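Local coordinates for uncharacterized peroxidase-related protein (Silicibacter sp., PDB 2PFX) that is of unknown function but probably acts as an AhpD-like, peroxidase-related oxidoreductase, an all-helical protein assembled from six copies, at residues E74-V79 / A162-F167; K70-M75 / R124-F129; A130-M133 / E139-E142. All coordinates share one frame; numbering follows the deposited sequence.

Interaction 1: residues E74-V79 / A162-F167; sequences EMIAVV and ANVTGF
I76 meets V164 and T165 where two helices, 70-84 and 155-178, come together deep in the all-helical fold expected of the AhpD-like clan. The backbones pack closely, with I76 CA 6.4 Å from T165 CA. I76 contributes the largest share of the buried surface, and its CB points toward the other helix. With CG1 beside the backbone N (chi1 -74°), its CG2 branch stands anti to that N and is the one that does the touching. CG2 lies 3.6 Å from V164 CG1, methyl against methyl; CB comes up behind, 4.0 Å from the same V164 CG1. The two side chains cross at about a right angle, so the contact is made by branches rather than along their lengths. T165 also crosses I76 nearly at right angles, but presents an oxygen. Its polar need is met inside its own helix, by a hydrogen bond to I161 O. E74, on the same helix as I76, points away from helix 155-178 and bonds H93 on helix 87-101; that pair, close to the CxxC motif at the start of that helix, recalls the AhpD-like active site and is consistent with a similar redox role here. The same isoleucine methyl, CG2, also meets T165 OG1 at 3.5 Å, a van der Waals contact made from a direction roughly at right angles to V164 CG1.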
ATOM      1  N   GLU A  74      19.188  12.030 -16.251  1.00  7.83           N
ATOM      2  CA  GLU A  74      18.609  10.851 -16.912  1.00 17.48           C
ATOM      3  C   GLU A  74      18.455   9.696 -15.927  1.00 20.62           C
ATOM      4  O   GLU A  74      17.503   8.923 -16.039  1.00 10.72           O
ATOM      5  CB  GLU A  74      19.462  10.404 -18.086  1.00 11.53           C
ATOM      6  CG  GLU A  74      19.334  11.231 -19.341  1.00 13.30           C
ATOM      7  CD  GLU A  74      17.942  11.264 -19.950  1.00 20.03           C
ATOM      8  OE1 GLU A  74      17.052  10.530 -19.477  1.00 12.41           O
ATOM      9  OE2 GLU A  74      17.771  12.046 -20.918  1.00 17.73           O
HETATM   10  N   MSE A  75      19.378   9.572 -14.980  1.00  8.84           N
HETATM   11  CA  MSE A  75      19.273   8.524 -13.967  1.00  6.42           C
HETATM   12  C   MSE A  75      18.040   8.727 -13.101  1.00  7.07           C
HETATM   13  O   MSE A  75      17.323   7.807 -12.727  1.00  8.51           O
HETATM   14  CB  MSE A  75      20.575   8.513 -13.140  1.00 10.61           C
HETATM   15  CG  MSE A  75      21.759   7.985 -13.937  1.00 11.04           C
HETATM   16 SE   MSE A  75      23.397   8.282 -12.923  0.75 13.85          SE
HETATM   17  CE  MSE A  75      23.120   6.659 -11.954  1.00 20.68           C
ATOM     18  N   ILE A  76      17.759   9.976 -12.766  1.00  8.27           N
ATOM     19  CA  ILE A  76      16.600  10.304 -11.971  1.00  7.72           C
ATOM     20  C   ILE A  76      15.364   9.895 -12.757  1.00  8.69           C
ATOM     21  O   ILE A  76      14.443   9.269 -12.251  1.00  8.13           O
ATOM     22  CB  ILE A  76      16.539  11.799 -11.630  1.00 10.53           C
ATOM     23  CG1 ILE A  76      17.538  12.248 -10.564  1.00  9.76           C
ATOM     24  CG2 ILE A  76      15.147  12.216 -11.185  1.00 13.60           C
ATOM     25  CD1 ILE A  76      17.687  13.766 -10.462  1.00 12.47           C
ATOM     26  N   ALA A  77      15.410  10.259 -14.040  1.00 10.10           N
ATOM     27  CA  ALA A  77      14.249   9.961 -14.882  1.00  7.37           C
ATOM     28  C   ALA A  77      13.867   8.492 -14.872  1.00  9.57           C
ATOM     29  O   ALA A  77      12.699   8.112 -14.776  1.00 10.44           O
ATOM     30  CB  ALA A  77      14.555  10.405 -16.305  1.00 11.02           C
ATOM     31  N   VAL A  78      14.880   7.652 -15.014  1.00 11.21           N
ATOM     32  CA  VAL A  78      14.651   6.203 -15.062  1.00 10.82           C
ATOM     33  C   VAL A  78      14.192   5.635 -13.743  1.00 10.06           C
ATOM     34  O   VAL A  78      13.359   4.738 -13.677  1.00 10.75           O
ATOM     35  CB  VAL A  78      15.929   5.470 -15.513  1.00  9.34           C
ATOM     36  CG1 VAL A  78      15.732   3.955 -15.468  1.00 14.54           C
ATOM     37  CG2 VAL A  78      16.290   5.918 -16.910  1.00  8.05           C
ATOM     38  N   VAL A  79      14.744   6.129 -12.639  1.00 12.95           N
ATOM     39  CA  VAL A  79      14.292   5.630 -11.336  1.00  6.76           C
ATOM     40  C   VAL A  79      12.841   6.017 -11.109  1.00  7.96           C
ATOM     41  O   VAL A  79      11.998   5.199 -10.695  1.00 10.89           O
ATOM     42  CB  VAL A  79      15.228   6.156 -10.240  1.00 10.47           C
ATOM     43  CG1 VAL A  79      14.619   5.991  -8.860  1.00 13.19           C
ATOM     44  CG2 VAL A  79      16.571   5.449 -10.357  1.00  8.84           C
ATOM     45  N   ALA A 162      14.364  18.039  -7.430  1.00  8.22           N
ATOM     46  CA  ALA A 162      12.920  18.063  -7.246  1.00  9.70           C
ATOM     47  C   ALA A 162      12.206  18.315  -8.570  1.00  9.28           C
ATOM     48  O   ALA A 162      11.180  17.688  -8.845  1.00 10.05           O
ATOM     49  CB  ALA A 162      12.532  19.112  -6.222  1.00  9.26           C
ATOM     50  N   ASN A 163      12.719  19.213  -9.395  1.00  8.55           N
ATOM     51  CA  ASN A 163      11.957  19.516 -10.620  1.00  9.75           C
ATOM     52  C   ASN A 163      12.081  18.400 -11.637  1.00 14.83           C
ATOM     53  O   ASN A 163      11.091  18.056 -12.295  1.00 12.17           O
ATOM     54  CB  ASN A 163      12.389  20.869 -11.182  1.00  8.42           C
ATOM     55  CG  ASN A 163      11.582  21.979 -10.534  1.00 16.44           C
ATOM     56  OD1 ASN A 163      10.600  22.449 -11.110  1.00 16.42           O
ATOM     57  ND2 ASN A 163      11.991  22.378  -9.337  1.00 14.54           N
ATOM     58  N   VAL A 164      13.277  17.828 -11.776  1.00 10.81           N
ATOM     59  CA  VAL A 164      13.432  16.709 -12.693  1.00  8.64           C
ATOM     60  C   VAL A 164      12.523  15.568 -12.237  1.00  8.10           C
ATOM     61  O   VAL A 164      11.789  15.010 -13.034  1.00 12.34           O
ATOM     62  CB  VAL A 164      14.888  16.259 -12.797  1.00 10.01           C
ATOM     63  CG1 VAL A 164      15.015  14.961 -13.577  1.00 10.36           C
ATOM     64  CG2 VAL A 164      15.683  17.385 -13.439  1.00 11.98           C
ATOM     65  N   THR A 165      12.578  15.249 -10.952  1.00  9.79           N
ATOM     66  CA  THR A 165      11.752  14.205 -10.381  1.00  8.27           C
ATOM     67  C   THR A 165      10.266  14.471 -10.632  1.00 14.67           C
ATOM     68  O   THR A 165       9.526  13.628 -11.145  1.00 11.80           O
ATOM     69  CB  THR A 165      11.974  14.106  -8.853  1.00 10.92           C
ATOM     70  OG1 THR A 165      13.337  13.731  -8.562  1.00  9.01           O
ATOM     71  CG2 THR A 165      11.100  13.031  -8.235  1.00 11.39           C
ATOM     72  N   GLY A 166       9.791  15.667 -10.286  1.00 10.17           N
ATOM     73  CA  GLY A 166       8.391  16.022 -10.511  1.00 10.91           C
ATOM     74  C   GLY A 166       8.009  15.936 -11.976  1.00 13.16           C
ATOM     75  O   GLY A 166       6.923  15.434 -12.294  1.00 12.55           O
ATOM     76  N   PHE A 167       8.888  16.405 -12.850  1.00 10.40           N
ATOM     77  CA  PHE A 167       8.610  16.355 -14.290  1.00 11.64           C
ATOM     78  C   PHE A 167       8.346  14.931 -14.748  1.00  9.72           C
ATOM     79  O   PHE A 167       7.378  14.751 -15.483  1.00  8.02           O
ATOM     80  CB  PHE A 167       9.753  16.995 -15.072  1.00  8.07           C
ATOM     81  CG  PHE A 167       9.563  17.126 -16.566  1.00  8.83           C
ATOM     82  CD1 PHE A 167       8.630  17.972 -17.136  1.00 18.67           C
ATOM     83  CD2 PHE A 167      10.367  16.353 -17.389  1.00 14.72           C
ATOM     84  CE1 PHE A 167       8.507  18.037 -18.512  1.00 14.88           C
ATOM     85  CE2 PHE A 167      10.288  16.422 -18.757  1.00 14.79           C
ATOM     86  CZ  PHE A 167       9.359  17.287 -19.299  1.00 10.33           C
TER

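Interaction 2: residues K70-M75 / R124-F129; sequences KLEREM and RVMLDF
OE2 of E72 is gripped from two sources at the start of helix 121-136: R122 NE makes a salt bridge with it and Q123 NE2 a hydrogen bond, while the sister atom OE1 takes the backbone N-H of S69, one half of a capping box at the start of helix 70-84. These bonds fix the carboxylate, and the aliphatic part of the same side chain is then laid against M126. The selenomethionine reaches out with CG anti to its backbone N (chi1 -180°) and bends only at chi3 (71°), which turns its end across E72 at about a right angle. M126 SE sits 4.0 Å from E72 CB, and the terminal methyl CE ends 3.7 Å from E72 O, so it covers backbone as well as side chain. The next residue, L127, makes the second contact, with M75, about one turn beyond E72. Its CD2 lies 3.7 Å from M75 O and 4.3 Å from M75 CB, so this leucine also packs on main chain more than on the selenomethionine side chain. All four touching residues are buried. Away from this interface, R124 NE bonds D128 OD1 at 2.9 Å, one turn on, meeting its syn side 26° out of the carboxylate plane. R124 NH2 continues to E141 of a neighbouring subunit, and Y114 OH also bonds D128 OD1, so R124 links this helix to another subunit while D128 is held within the chain. Helix 70-84 is flanked here by helix 87-101, which L71 and E74 touch, and by helix 48-63, which receives K70, R73 and E74; beyond helix 121-136, V125 and F129 pack on helix 142-150.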
ATOM      1  N   LYS A  70      24.114  15.796 -17.165  1.00 10.85           N
ATOM      2  CA  LYS A  70      23.029  15.274 -17.998  1.00 12.90           C
ATOM      3  C   LYS A  70      22.651  13.848 -17.600  1.00 11.62           C
ATOM      4  O   LYS A  70      21.468  13.545 -17.478  1.00 10.74           O
ATOM      5  CB  LYS A  70      23.421  15.341 -19.483  1.00 14.69           C
ATOM      6  CG  LYS A  70      23.357  16.783 -19.967  1.00 15.76           C
ATOM      7  CD  LYS A  70      23.673  16.935 -21.437  1.00 24.31           C
ATOM      8  CE  LYS A  70      24.772  17.960 -21.685  1.00 54.31           C
ATOM      9  NZ  LYS A  70      24.404  19.307 -21.153  1.00 33.24           N
ATOM     10  N   LEU A  71      23.660  13.009 -17.403  1.00 12.82           N
ATOM     11  CA  LEU A  71      23.487  11.603 -17.029  1.00  8.25           C
ATOM     12  C   LEU A  71      22.726  11.502 -15.724  1.00 11.06           C
ATOM     13  O   LEU A  71      21.778  10.731 -15.605  1.00  9.87           O
ATOM     14  CB  LEU A  71      24.847  10.915 -16.925  1.00 13.23           C
ATOM     15  CG  LEU A  71      24.899   9.508 -16.311  1.00 15.16           C
ATOM     16  CD1 LEU A  71      23.963   8.553 -17.035  1.00 13.56           C
ATOM     17  CD2 LEU A  71      26.341   9.014 -16.313  1.00 15.58           C
ATOM     18  N   GLU A  72      23.143  12.337 -14.757  1.00  9.21           N
ATOM     19  CA  GLU A  72      22.493  12.279 -13.454  1.00  6.63           C
ATOM     20  C   GLU A  72      20.991  12.513 -13.570  1.00  9.39           C
ATOM     21  O   GLU A  72      20.196  11.847 -12.905  1.00  8.67           O
ATOM     22  CB  GLU A  72      23.181  13.277 -12.521  1.00 12.26           C
ATOM     23  CG  GLU A  72      24.351  12.665 -11.778  1.00 10.87           C
ATOM     24  CD  GLU A  72      25.299  13.633 -11.107  1.00 19.40           C
ATOM     25  OE1 GLU A  72      25.215  14.857 -11.316  1.00 13.35           O
ATOM     26  OE2 GLU A  72      26.168  13.154 -10.335  1.00 14.93           O
ATOM     27  N   ARG A  73      20.626  13.461 -14.431  1.00 11.46           N
ATOM     28  CA  ARG A  73      19.196  13.790 -14.603  1.00  9.25           C
ATOM     29  C   ARG A  73      18.488  12.655 -15.318  1.00  8.77           C
ATOM     30  O   ARG A  73      17.343  12.357 -14.992  1.00 11.35           O
ATOM     31  CB  ARG A  73      19.098  15.139 -15.303  1.00  8.30           C
ATOM     32  CG  ARG A  73      19.571  16.272 -14.403  1.00  7.37           C
ATOM     33  CD  ARG A  73      19.540  17.597 -15.130  1.00 10.62           C
ATOM     34  NE  ARG A  73      20.837  17.894 -15.701  1.00 14.10           N
ATOM     35  CZ  ARG A  73      21.157  18.940 -16.454  1.00 13.05           C
ATOM     36  NH1 ARG A  73      20.264  19.854 -16.783  1.00 10.24           N
ATOM     37  NH2 ARG A  73      22.407  19.073 -16.889  1.00 13.57           N
ATOM     38  N   GLU A  74      19.188  12.030 -16.251  1.00  7.83           N
ATOM     39  CA  GLU A  74      18.609  10.851 -16.912  1.00 17.48           C
ATOM     40  C   GLU A  74      18.455   9.696 -15.927  1.00 20.62           C
ATOM     41  O   GLU A  74      17.503   8.923 -16.039  1.00 10.72           O
ATOM     42  CB  GLU A  74      19.462  10.404 -18.086  1.00 11.53           C
ATOM     43  CG  GLU A  74      19.334  11.231 -19.341  1.00 13.30           C
ATOM     44  CD  GLU A  74      17.942  11.264 -19.950  1.00 20.03           C
ATOM     45  OE1 GLU A  74      17.052  10.530 -19.477  1.00 12.41           O
ATOM     46  OE2 GLU A  74      17.771  12.046 -20.918  1.00 17.73           O
HETATM   47  N   MSE A  75      19.378   9.572 -14.980  1.00  8.84           N
HETATM   48  CA  MSE A  75      19.273   8.524 -13.967  1.00  6.42           C
HETATM   49  C   MSE A  75      18.040   8.727 -13.101  1.00  7.07           C
HETATM   50  O   MSE A  75      17.323   7.807 -12.727  1.00  8.51           O
HETATM   51  CB  MSE A  75      20.575   8.513 -13.140  1.00 10.61           C
HETATM   52  CG  MSE A  75      21.759   7.985 -13.937  1.00 11.04           C
HETATM   53 SE   MSE A  75      23.397   8.282 -12.923  0.75 13.85          SE
HETATM   54  CE  MSE A  75      23.120   6.659 -11.954  1.00 20.68           C
ATOM     55  N   ARG A 124      23.630   7.920  -5.064  1.00 10.82           N
ATOM     56  CA  ARG A 124      22.595   7.084  -4.442  1.00  6.86           C
ATOM     57  C   ARG A 124      21.623   7.925  -3.657  1.00 13.19           C
ATOM     58  O   ARG A 124      20.410   7.680  -3.703  1.00 11.55           O
ATOM     59  CB  ARG A 124      23.267   6.039  -3.546  1.00  8.34           C
ATOM     60  CG  ARG A 124      22.262   5.203  -2.792  1.00 10.51           C
ATOM     61  CD  ARG A 124      21.188   4.535  -3.689  1.00 18.48           C
ATOM     62  NE  ARG A 124      20.354   3.755  -2.733  1.00 15.50           N
ATOM     63  CZ  ARG A 124      20.464   2.456  -2.505  1.00 12.40           C
ATOM     64  NH1 ARG A 124      21.323   1.648  -3.111  1.00 16.49           N
ATOM     65  NH2 ARG A 124      19.648   1.931  -1.594  1.00 17.36           N
ATOM     66  N   VAL A 125      22.053   8.933  -2.887  1.00 11.99           N
ATOM     67  CA  VAL A 125      21.059   9.683  -2.109  1.00 10.11           C
ATOM     68  C   VAL A 125      20.197  10.555  -3.013  1.00 10.15           C
ATOM     69  O   VAL A 125      19.027  10.809  -2.726  1.00  9.32           O
ATOM     70  CB  VAL A 125      21.703  10.505  -0.987  1.00 10.55           C
ATOM     71  CG1 VAL A 125      22.481   9.530  -0.083  1.00 10.42           C
ATOM     72  CG2 VAL A 125      22.615  11.616  -1.477  1.00 11.07           C
HETATM   73  N   MSE A 126      20.758  11.002  -4.125  1.00 11.54           N
HETATM   74  CA  MSE A 126      19.998  11.704  -5.147  1.00  9.09           C
HETATM   75  C   MSE A 126      18.815  10.854  -5.611  1.00  6.31           C
HETATM   76  O   MSE A 126      17.661  11.299  -5.655  1.00 10.52           O
HETATM   77  CB  MSE A 126      20.932  12.055  -6.287  1.00  9.70           C
HETATM   78  CG  MSE A 126      20.264  12.802  -7.434  1.00  9.84           C
HETATM   79 SE   MSE A 126      21.439  12.963  -8.938  0.75 12.51          SE
HETATM   80  CE  MSE A 126      21.363  11.125  -9.438  1.00 12.92           C
ATOM     81  N   LEU A 127      19.096   9.603  -5.933  1.00  9.45           N
ATOM     82  CA  LEU A 127      18.029   8.690  -6.343  1.00 11.09           C
ATOM     83  C   LEU A 127      17.073   8.287  -5.230  1.00  9.33           C
ATOM     84  O   LEU A 127      15.877   8.104  -5.470  1.00  8.95           O
ATOM     85  CB  LEU A 127      18.624   7.444  -7.013  1.00  7.68           C
ATOM     86  CG  LEU A 127      19.454   7.722  -8.266  1.00  8.72           C
ATOM     87  CD1 LEU A 127      20.047   6.445  -8.826  1.00 11.35           C
ATOM     88  CD2 LEU A 127      18.638   8.436  -9.349  1.00 11.23           C
ATOM     89  N   ASP A 128      17.544   8.130  -4.004  1.00 10.11           N
ATOM     90  CA  ASP A 128      16.671   7.822  -2.884  1.00  9.31           C
ATOM     91  C   ASP A 128      15.657   8.940  -2.628  1.00 14.35           C
ATOM     92  O   ASP A 128      14.491   8.697  -2.296  1.00 11.90           O
ATOM     93  CB  ASP A 128      17.516   7.624  -1.633  1.00 12.80           C
ATOM     94  CG  ASP A 128      18.289   6.332  -1.536  1.00 16.22           C
ATOM     95  OD1 ASP A 128      18.039   5.394  -2.324  1.00 12.72           O
ATOM     96  OD2 ASP A 128      19.162   6.289  -0.637  1.00 14.08           O
ATOM     97  N   PHE A 129      16.111  10.184  -2.759  1.00  9.89           N
ATOM     98  CA  PHE A 129      15.247  11.355  -2.618  1.00 11.75           C
ATOM     99  C   PHE A 129      14.177  11.392  -3.719  1.00  6.62           C
ATOM    100  O   PHE A 129      12.997  11.629  -3.477  1.00  8.19           O
ATOM    101  CB  PHE A 129      16.127  12.610  -2.638  1.00  9.08           C
ATOM    102  CG  PHE A 129      15.432  13.908  -2.230  1.00 14.84           C
ATOM    103  CD1 PHE A 129      15.375  14.308  -0.901  1.00 14.50           C
ATOM    104  CD2 PHE A 129      14.844  14.739  -3.170  1.00 13.12           C
ATOM    105  CE1 PHE A 129      14.762  15.494  -0.549  1.00  9.60           C
ATOM    106  CE2 PHE A 129      14.208  15.912  -2.828  1.00  8.38           C
ATOM    107  CZ  PHE A 129      14.144  16.273  -1.497  1.00  9.52           C
TER

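Interaction 3: residues A130-M133 / E139-E142; sequences AAKM and EIEE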
ATOM      1  N   ALA A 130      14.606  11.155  -4.947  1.00  8.31           N
ATOM      2  CA  ALA A 130      13.668  11.104  -6.071  1.00  8.85           C
ATOM      3  C   ALA A 130      12.629  10.023  -5.822  1.00  5.85           C
ATOM      4  O   ALA A 130      11.438  10.255  -6.061  1.00  9.83           O
ATOM      5  CB  ALA A 130      14.412  10.881  -7.376  1.00 11.63           C
ATOM      6  N   ALA A 131      13.072   8.877  -5.342  1.00  8.80           N
ATOM      7  CA  ALA A 131      12.204   7.740  -5.015  1.00 11.56           C
ATOM      8  C   ALA A 131      11.198   8.100  -3.945  1.00 12.05           C
ATOM      9  O   ALA A 131       9.998   7.818  -4.056  1.00 10.18           O
ATOM     10  CB  ALA A 131      13.003   6.515  -4.567  1.00 14.02           C
ATOM     11  N   LYS A 132      11.681   8.743  -2.890  1.00  8.62           N
ATOM     12  CA  LYS A 132      10.781   9.161  -1.831  1.00  9.32           C
ATOM     13  C   LYS A 132       9.791  10.227  -2.285  1.00  7.19           C
ATOM     14  O   LYS A 132       8.619  10.292  -1.867  1.00 15.00           O
ATOM     15  CB  LYS A 132      11.599   9.651  -0.634  1.00 13.85           C
ATOM     16  CG  LYS A 132      10.664  10.005   0.537  1.00 19.45           C
ATOM     17  CD  LYS A 132      11.442  10.419   1.778  1.00 21.13           C
ATOM     18  CE  LYS A 132      10.465  10.626   2.933  1.00 19.45           C
ATOM     19  NZ  LYS A 132      11.207  10.548   4.217  1.00 22.72           N
HETATM   20  N   MSE A 133      10.214  11.137  -3.146  1.00  8.48           N
HETATM   21  CA  MSE A 133       9.322  12.108  -3.747  1.00  7.59           C
HETATM   22  C   MSE A 133       8.261  11.425  -4.606  1.00 12.07           C
HETATM   23  O   MSE A 133       7.113  11.832  -4.681  1.00 10.64           O
HETATM   24  CB  MSE A 133      10.110  13.035  -4.663  1.00 16.82           C
HETATM   25  CG  MSE A 133      10.826  14.180  -3.977  1.00 15.29           C
HETATM   26 SE   MSE A 133      11.726  15.333  -5.171  0.75  9.24          SE
HETATM   27  CE  MSE A 133      10.170  15.991  -6.059  1.00  7.86           C
ATOM     28  N   GLU A 139       5.810  13.292   2.793  1.00 15.51           N
ATOM     29  CA  GLU A 139       6.612  12.896   3.938  1.00 14.96           C
ATOM     30  C   GLU A 139       8.044  13.395   3.851  1.00 14.91           C
ATOM     31  O   GLU A 139       8.883  13.127   4.700  1.00 12.58           O
ATOM     32  CB  GLU A 139       6.578  11.368   4.016  1.00 13.18           C
ATOM     33  CG  GLU A 139       5.157  10.835   4.161  1.00 17.19           C
ATOM     34  CD  GLU A 139       5.070   9.350   4.404  1.00 39.26           C
ATOM     35  OE1 GLU A 139       6.110   8.658   4.407  1.00 43.66           O
ATOM     36  OE2 GLU A 139       3.925   8.884   4.594  1.00 41.33           O
ATOM     37  N   ILE A 140       8.396  14.151   2.836  1.00 10.69           N
ATOM     38  CA  ILE A 140       9.760  14.684   2.784  0.50 10.12           C
ATOM     39  C   ILE A 140       9.896  15.778   3.834  1.00 16.19           C
ATOM     40  O   ILE A 140       9.004  16.619   3.969  1.00 13.54           O
ATOM     41  CB  ILE A 140      10.148  15.197   1.408  0.50 16.21           C
ATOM     42  CG1 ILE A 140      10.312  13.995   0.440  0.50 16.03           C
ATOM     43  CG2 ILE A 140      11.395  16.048   1.374  0.50 14.82           C
ATOM     44  CD1 ILE A 140       9.784  14.500  -0.875  0.50 17.19           C
ATOM     45  N   GLU A 141      11.003  15.707   4.570  1.00 14.26           N
ATOM     46  CA  GLU A 141      11.299  16.616   5.673  1.00 22.19           C
ATOM     47  C   GLU A 141      12.658  17.312   5.507  1.00 15.04           C
ATOM     48  O   GLU A 141      13.474  16.944   4.669  1.00 11.23           O
ATOM     49  CB  GLU A 141      11.407  15.917   7.028  1.00 27.22           C
ATOM     50  CG  GLU A 141      10.221  15.209   7.594  1.00 35.43           C
ATOM     51  CD  GLU A 141       9.331  16.051   8.481  1.00157.91           C
ATOM     52  OE1 GLU A 141       9.794  16.988   9.159  1.00 85.83           O
ATOM     53  OE2 GLU A 141       8.135  15.706   8.442  1.00 31.59           O
ATOM     54  N   GLU A 142      12.868  18.285   6.391  1.00 13.16           N
ATOM     55  CA  GLU A 142      14.140  19.004   6.356  1.00 10.66           C
ATOM     56  C   GLU A 142      15.313  18.046   6.451  1.00 11.54           C
ATOM     57  O   GLU A 142      16.331  18.224   5.798  1.00 15.44           O
ATOM     58  CB  GLU A 142      14.120  20.010   7.502  1.00 15.11           C
ATOM     59  CG  GLU A 142      15.369  20.858   7.543  1.00 20.03           C
ATOM     60  CD  GLU A 142      15.591  21.733   6.341  1.00 26.22           C
ATOM     61  OE1 GLU A 142      14.645  22.264   5.742  1.00 17.24           O
ATOM     62  OE2 GLU A 142      16.770  21.937   5.970  1.00 27.64           O
TER
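The connection between helices 121-136 and 142-150 brings this contact about: the loop leading into helix 142-150, with E141 in the N-cap position, folds back against the later turns of helix 121-136. K132 reaches across to the loop. Its chain leaves with CG anti to the backbone N (chi1 -176°) and stays extended to the end, which carries the methylenes along I140 and the tip past E139. K132 and I140 slide by each other in opposite directions, K132 CD lying 4.0 Å from I140 CG1. Farther out, K132 CE sits 3.4 Å from E139 O, while the ammonium group finds its salt bridge in D144 OD2. That same OD2 accepts the backbone N-H of E141, one half of a capping box, so the lysine may help hold the aspartate that bonds the N-cap residue. Shortening K132 to an alanine removes the methylenes along I140 and the ammonium group, and would probably leave D144 without its positive mate and I140 CG1 less well covered. The other helix residue in the contact, M133, crosses I140 obliquely. The end of I140 turns in against M133 CG and CA, but it was deposited in two conformers, so the very tight approach of its CD1 is doubtful. E139 sends its carboxylate to R135 of a neighbouring subunit instead of to K132, whose NZ is 5.4 Å from E139 OE1. Around the contact, M133 packs on A162 and T165 of helix 155-178, A130 and A131 touch helix 70-84, and A177 of another subunit lies against both M133 and I140.

Overall arrangement
Helix 70-84 serves both interaction 1 and interaction 2, whose centres are about 7 Å apart; helix 121-136 in turn serves interactions 2 and 3, about 14 Å apart. L127 CD2 reaches I76 CA at 3.8 Å, joining the first two, and A130 CB lies 3.3 Å from T165 OG1, joining the first to the third. Three helices, 70-84, 121-136 and 155-178, thus meet one another around I76. Interaction 1 is the most central, its centre about 6 Å from that of the chain, and interaction 3 lies about 19 Å out. E74, common to interactions 1 and 2, bonds H93, probably part of the redox site.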